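Local coordinates for protein putative hydrolase (Chloroflexus aurantiacus J-10-fl, PDB 3CMN) that is of unknown function but is probably a hydrolase of the zincin-like metallopeptidase family, a largely helical protein, at residues 207-212 and 248-253; 255-260 and 308-313. All coordinates share one frame; numbering follows the deposited sequence.

Interaction 1 (207-212 and 248-253); sequences EQNFAL and PEQRAV
Val-253 packs on Gln-208 and Asn-209 in a helix-to-helix contact, where the last turn of helix 197-210 meets the start of helix 248-279. The backbones come nearest at Asn-209 and Gln-250, whose CA atoms are 6.1 Å apart. No hydrogen bond crosses, so carbon packing carries the contact. Val-253 spreads its two methyls over neighbouring residues. With CG1 anti to the backbone N (chi1 -180°), that methyl lies 3.8 Å from Asn-209 CB. The other methyl, CG2, presses on the side-chain stem of Gln-208, at 3.3 Å from CG. The Gln-208 chain bends at chi2 (86°), which turns its amide away from this methyl and leaves CG touching. The largely helical chain belongs by sequence to a zincin-like metallopeptidase family. Helix 197-210 follows helix 174-193, which bears an HExxH pattern consistent with this family, though no metal is bound there. Residues 213-246, between the two helices, are not modelled and are probably mobile. The contact therefore ties together the two modelled ends of this gap. Asn-209 OD1 lies 4.0 Å from Gln-250 CG, and the two amide planes are 51° apart. Asn-209 ND2 sits 3.4 Å above the ring plane of Phe-210, offset toward the rim. At the exposed edge, Leu-212 CB approaches Gln-250 NE2 loosely, at 4.5 Å. The backbone N of Gln-250 is hydrogen-bonded to Thr-247 OG1.

Interaction 2 (255-260 and 308-313); sequences DRIQAL and TGLDLK
Gln-258 and Lys-313 mark the nearest backbone approach, 7.0 Å between CA atoms, as an irregular loop passes helix 248-279. The loop leaves helix 283-307 through a Schellman motif at Gly-309. Its positive phi (112°) suits glycine, since a CB there would collide with the Thr-308 carbonyl O. An inverse gamma turn centred on Asp-311 follows, and both Leu-310 and Leu-312 direct their CB atoms at the helix. Gln-258 reaches out beyond CG as an extended chain and lays its amide group against the backbone of Lys-313; its CG is 3.3 Å from Lys-313 O. Shortening Gln-258 to an alanine would probably open a gap beside Leu-312 CB and leave the Lys-313 backbone without its amide neighbour. Leu-312 takes the less common chi1 near +60° (42°), which brings CD2 to 3.6 Å from Ile-257 CG2. Phe-305 of helix 283-307 touches Ile-257 and both leucines, completing an apolar cluster. Ile-257 and Leu-310 cross at about a right angle, with Ile-257 CD1 pressed to 3.5 Å from Leu-310 CD2, tighter than usual for two carbons.

Both interactions use helix 248-279. Interaction 1 holds its first turns to helix 197-210, near the surface. Interaction 2, about two turns further along, is more buried and joins the helix to the loop after helix 283-307. Their centres are about 9 Å apart, and they touch. Asn-209 ND2 of interaction 1 packs 3.7 Å from Leu-310 CG of interaction 2, and the Phe-210 ring approaches Thr-308. The chemistry differs with depth. In 207-212 with 248-253 a valine packs on the aliphatic parts of Gln-208 and Asn-209, with looser contacts around Gln-250. In 255-260 with 308-313 branched apolar residues pack together, and one partly exposed glutamine, central to the contact, lies against the loop backbone.

Interaction 1 (207-212 and 248-253)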
loop_
_atom_site.group_PDB
_atom_site.type_symbol
_atom_site.label_atom_id
_atom_site.label_comp_id
_atom_site.label_asym_id
_atom_site.label_seq_id
_atom_site.Cartn_x
_atom_site.Cartn_y
_atom_site.Cartn_z
ATOM N N GLU A 207 -15.207 -10.195 0.272
ATOM C CA GLU A 207 -16.456 -10.897 -0.006
ATOM C C GLU A 207 -17.273 -10.977 1.279
ATOM O O GLU A 207 -18.465 -10.698 1.282
ATOM C CB GLU A 207 -16.180 -12.312 -0.517
ATOM C CG GLU A 207 -15.399 -12.384 -1.821
ATOM C CD GLU A 207 -16.204 -11.919 -3.018
ATOM O OE1 GLU A 207 -17.388 -11.556 -2.836
ATOM O OE2 GLU A 207 -15.656 -11.921 -4.142
ATOM N N GLN A 208 -16.612 -11.352 2.369
ATOM C CA GLN A 208 -17.260 -11.474 3.667
ATOM C C GLN A 208 -18.052 -10.201 3.997
ATOM O O GLN A 208 -19.285 -10.239 4.103
ATOM C CB GLN A 208 -16.204 -11.732 4.744
ATOM C CG GLN A 208 -16.756 -11.958 6.139
ATOM C CD GLN A 208 -17.147 -13.405 6.400
ATOM O OE1 GLN A 208 -16.289 -14.286 6.500
ATOM N NE2 GLN A 208 -18.450 -13.654 6.514
ATOM N N ASN A 209 -17.336 -9.085 4.152
ATOM C CA ASN A 209 -17.932 -7.787 4.465
ATOM C C ASN A 209 -19.215 -7.492 3.700
ATOM O O ASN A 209 -20.195 -7.013 4.269
ATOM C CB ASN A 209 -16.942 -6.666 4.159
ATOM C CG ASN A 209 -17.613 -5.298 4.107
ATOM O OD1 ASN A 209 -18.015 -4.748 5.135
ATOM N ND2 ASN A 209 -17.755 -4.756 2.900
ATOM N N PHE A 210 -19.190 -7.770 2.401
ATOM C CA PHE A 210 -20.327 -7.516 1.529
ATOM C C PHE A 210 -21.543 -8.421 1.704
ATOM O O PHE A 210 -22.610 -8.139 1.156
ATOM C CB PHE A 210 -19.852 -7.540 0.072
ATOM C CG PHE A 210 -18.975 -6.364 -0.293
ATOM C CD1 PHE A 210 -17.710 -6.564 -0.844
ATOM C CD2 PHE A 210 -19.404 -5.053 -0.058
ATOM C CE1 PHE A 210 -16.874 -5.480 -1.152
ATOM C CE2 PHE A 210 -18.575 -3.957 -0.362
ATOM C CZ PHE A 210 -17.312 -4.172 -0.911
ATOM N N ALA A 211 -21.388 -9.501 2.472
ATOM C CA ALA A 211 -22.490 -10.416 2.724
ATOM C C ALA A 211 -23.628 -9.723 3.460
ATOM O O ALA A 211 -24.679 -10.299 3.725
ATOM C CB ALA A 211 -22.006 -11.623 3.512
ATOM N N LEU A 212 -23.413 -8.462 3.786
ATOM C CA LEU A 212 -24.409 -7.624 4.460
ATOM C C LEU A 212 -24.253 -6.148 4.089
ATOM O O LEU A 212 -24.045 -5.824 2.905
ATOM C CB LEU A 212 -24.314 -7.789 5.981
ATOM C CG LEU A 212 -24.544 -9.199 6.533
ATOM C CD1 LEU A 212 -24.412 -9.211 8.048
ATOM C CD2 LEU A 212 -25.907 -9.725 6.111
ATOM N N PRO A 248 -21.462 -7.677 15.596
ATOM C CA PRO A 248 -20.158 -8.256 15.930
ATOM C C PRO A 248 -19.614 -9.057 14.748
ATOM O O PRO A 248 -18.435 -9.413 14.714
ATOM C CB PRO A 248 -20.470 -9.132 17.147
ATOM C CG PRO A 248 -21.919 -9.509 16.930
ATOM C CD PRO A 248 -22.509 -8.192 16.494
ATOM N N GLU A 249 -20.490 -9.325 13.783
ATOM C CA GLU A 249 -20.136 -10.076 12.583
ATOM C C GLU A 249 -19.313 -9.216 11.623
ATOM O O GLU A 249 -18.231 -9.612 11.174
ATOM C CB GLU A 249 -21.408 -10.534 11.881
ATOM C CG GLU A 249 -22.204 -11.574 12.647
ATOM C CD GLU A 249 -22.112 -12.945 12.012
ATOM O OE1 GLU A 249 -20.980 -13.448 11.842
ATOM O OE2 GLU A 249 -23.169 -13.517 11.681
ATOM N N GLN A 250 -19.840 -8.038 11.305
ATOM C CA GLN A 250 -19.165 -7.128 10.396
ATOM C C GLN A 250 -17.900 -6.595 11.054
ATOM O O GLN A 250 -16.908 -6.354 10.375
ATOM C CB GLN A 250 -20.094 -5.969 10.024
ATOM C CG GLN A 250 -19.780 -5.309 8.681
ATOM C CD GLN A 250 -20.751 -4.188 8.336
ATOM O OE1 GLN A 250 -20.692 -3.096 8.904
ATOM N NE2 GLN A 250 -21.660 -4.461 7.406
ATOM N N ARG A 251 -17.935 -6.420 12.376
ATOM C CA ARG A 251 -16.776 -5.919 13.118
ATOM C C ARG A 251 -15.616 -6.900 13.099
ATOM O O ARG A 251 -14.458 -6.492 13.157
ATOM C CB ARG A 251 -17.141 -5.621 14.576
ATOM C CG ARG A 251 -17.951 -4.360 14.769
ATOM C CD ARG A 251 -18.438 -4.254 16.209
ATOM N NE ARG A 251 -19.528 -3.291 16.358
ATOM C CZ ARG A 251 -20.281 -3.178 17.451
ATOM N NH1 ARG A 251 -20.069 -3.965 18.500
ATOM N NH2 ARG A 251 -21.268 -2.293 17.492
ATOM N N ALA A 252 -15.923 -8.192 13.049
ATOM C CA ALA A 252 -14.881 -9.209 13.015
ATOM C C ALA A 252 -14.121 -9.037 11.699
ATOM O O ALA A 252 -12.887 -9.116 11.653
ATOM C CB ALA A 252 -15.508 -10.602 13.094
ATOM N N VAL A 253 -14.882 -8.799 10.634
ATOM C CA VAL A 253 -14.323 -8.593 9.309
ATOM C C VAL A 253 -13.396 -7.377 9.345
ATOM O O VAL A 253 -12.216 -7.484 9.005
ATOM C CB VAL A 253 -15.432 -8.338 8.269
ATOM C CG1 VAL A 253 -14.827 -8.137 6.891
ATOM C CG2 VAL A 253 -16.392 -9.502 8.249
#

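Interaction 2 (255-260 and 308-313)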
loop_
_atom_site.group_PDB
_atom_site.type_symbol
_atom_site.label_atom_id
_atom_site.label_comp_id
_atom_site.label_asym_id
_atom_site.label_seq_id
_atom_site.Cartn_x
_atom_site.Cartn_y
_atom_site.Cartn_z
ATOM N N ASP A 255 -12.047 -5.887 11.796
ATOM C CA ASP A 255 -10.944 -6.173 12.703
ATOM C C ASP A 255 -9.814 -6.881 11.960
ATOM O O ASP A 255 -8.648 -6.532 12.114
ATOM C CB ASP A 255 -11.452 -7.047 13.848
ATOM C CG ASP A 255 -10.588 -6.948 15.088
ATOM O OD1 ASP A 255 -9.341 -7.044 14.969
ATOM O OD2 ASP A 255 -11.160 -6.780 16.188
ATOM N N ARG A 256 -10.179 -7.871 11.150
ATOM C CA ARG A 256 -9.220 -8.640 10.361
ATOM C C ARG A 256 -8.551 -7.801 9.267
ATOM O O ARG A 256 -7.331 -7.815 9.122
ATOM C CB ARG A 256 -9.910 -9.850 9.715
ATOM C CG ARG A 256 -10.150 -11.023 10.658
ATOM C CD ARG A 256 -10.763 -12.191 9.899
ATOM N NE ARG A 256 -11.015 -13.362 10.737
ATOM C CZ ARG A 256 -10.149 -14.353 10.942
ATOM N NH1 ARG A 256 -8.946 -14.335 10.371
ATOM N NH2 ARG A 256 -10.492 -15.373 11.716
ATOM N N ILE A 257 -9.354 -7.082 8.491
ATOM C CA ILE A 257 -8.832 -6.237 7.421
ATOM C C ILE A 257 -7.882 -5.221 8.044
ATOM O O ILE A 257 -6.789 -4.968 7.523
ATOM C CB ILE A 257 -9.972 -5.486 6.690
ATOM C CG1 ILE A 257 -10.857 -6.491 5.954
ATOM C CG2 ILE A 257 -9.389 -4.456 5.709
ATOM C CD1 ILE A 257 -12.135 -5.901 5.393
ATOM N N GLN A 258 -8.302 -4.656 9.172
ATOM C CA GLN A 258 -7.497 -3.683 9.882
ATOM C C GLN A 258 -6.187 -4.287 10.374
ATOM O O GLN A 258 -5.130 -3.678 10.212
ATOM C CB GLN A 258 -8.292 -3.109 11.053
ATOM C CG GLN A 258 -9.339 -2.097 10.625
ATOM C CD GLN A 258 -10.274 -1.707 11.753
ATOM O OE1 GLN A 258 -9.861 -1.616 12.911
ATOM N NE2 GLN A 258 -11.537 -1.454 11.417
ATOM N N ALA A 259 -6.242 -5.481 10.962
ATOM C CA ALA A 259 -5.027 -6.116 11.456
ATOM C C ALA A 259 -4.077 -6.498 10.315
ATOM O O ALA A 259 -2.869 -6.429 10.468
ATOM C CB ALA A 259 -5.378 -7.341 12.304
ATOM N N LEU A 260 -4.620 -6.898 9.170
ATOM C CA LEU A 260 -3.786 -7.258 8.019
ATOM C C LEU A 260 -3.084 -6.000 7.488
ATOM O O LEU A 260 -1.878 -5.986 7.284
ATOM C CB LEU A 260 -4.647 -7.886 6.908
ATOM C CG LEU A 260 -3.994 -8.071 5.523
ATOM C CD1 LEU A 260 -2.903 -9.161 5.591
ATOM C CD2 LEU A 260 -5.062 -8.463 4.487
ATOM N N THR A 308 -15.983 2.880 -0.801
ATOM C CA THR A 308 -16.503 1.660 -1.411
ATOM C C THR A 308 -17.409 0.827 -0.504
ATOM O O THR A 308 -17.934 -0.199 -0.929
ATOM C CB THR A 308 -15.358 0.761 -1.918
ATOM O OG1 THR A 308 -14.416 0.540 -0.862
ATOM C CG2 THR A 308 -14.659 1.413 -3.087
ATOM N N GLY A 309 -17.590 1.244 0.743
ATOM C CA GLY A 309 -18.474 0.487 1.613
ATOM C C GLY A 309 -17.881 -0.265 2.785
ATOM O O GLY A 309 -18.562 -1.113 3.374
ATOM N N LEU A 310 -16.623 0.017 3.118
ATOM C CA LEU A 310 -15.965 -0.617 4.255
ATOM C C LEU A 310 -15.685 0.497 5.259
ATOM O O LEU A 310 -14.608 1.103 5.251
ATOM C CB LEU A 310 -14.655 -1.290 3.834
ATOM C CG LEU A 310 -14.810 -2.527 2.951
ATOM C CD1 LEU A 310 -14.598 -2.146 1.492
ATOM C CD2 LEU A 310 -13.809 -3.589 3.379
ATOM N N ASP A 311 -16.662 0.769 6.121
ATOM C CA ASP A 311 -16.530 1.835 7.103
ATOM C C ASP A 311 -15.678 1.454 8.299
ATOM O O ASP A 311 -16.084 1.637 9.449
ATOM C CB ASP A 311 -17.913 2.290 7.571
ATOM C CG ASP A 311 -17.874 3.644 8.267
ATOM O OD1 ASP A 311 -17.788 3.685 9.515
ATOM O OD2 ASP A 311 -17.909 4.672 7.556
ATOM N N LEU A 312 -14.488 0.936 8.018
ATOM C CA LEU A 312 -13.553 0.539 9.057
ATOM C C LEU A 312 -12.614 1.696 9.381
ATOM O O LEU A 312 -12.740 2.780 8.814
ATOM C CB LEU A 312 -12.757 -0.677 8.592
ATOM C CG LEU A 312 -12.262 -0.656 7.144
ATOM C CD1 LEU A 312 -11.140 0.357 6.946
ATOM C CD2 LEU A 312 -11.794 -2.046 6.802
ATOM N N LYS A 313 -11.689 1.463 10.297
ATOM C CA LYS A 313 -10.737 2.495 10.675
ATOM C C LYS A 313 -9.324 1.933 10.762
ATOM O O LYS A 313 -9.070 1.049 11.569
ATOM C CB LYS A 313 -11.143 3.136 12.002
ATOM C CG LYS A 313 -10.203 4.231 12.475
ATOM C CD LYS A 313 -10.667 4.822 13.796
ATOM C CE LYS A 313 -9.733 5.926 14.264
ATOM N NZ LYS A 313 -10.186 6.529 15.548
#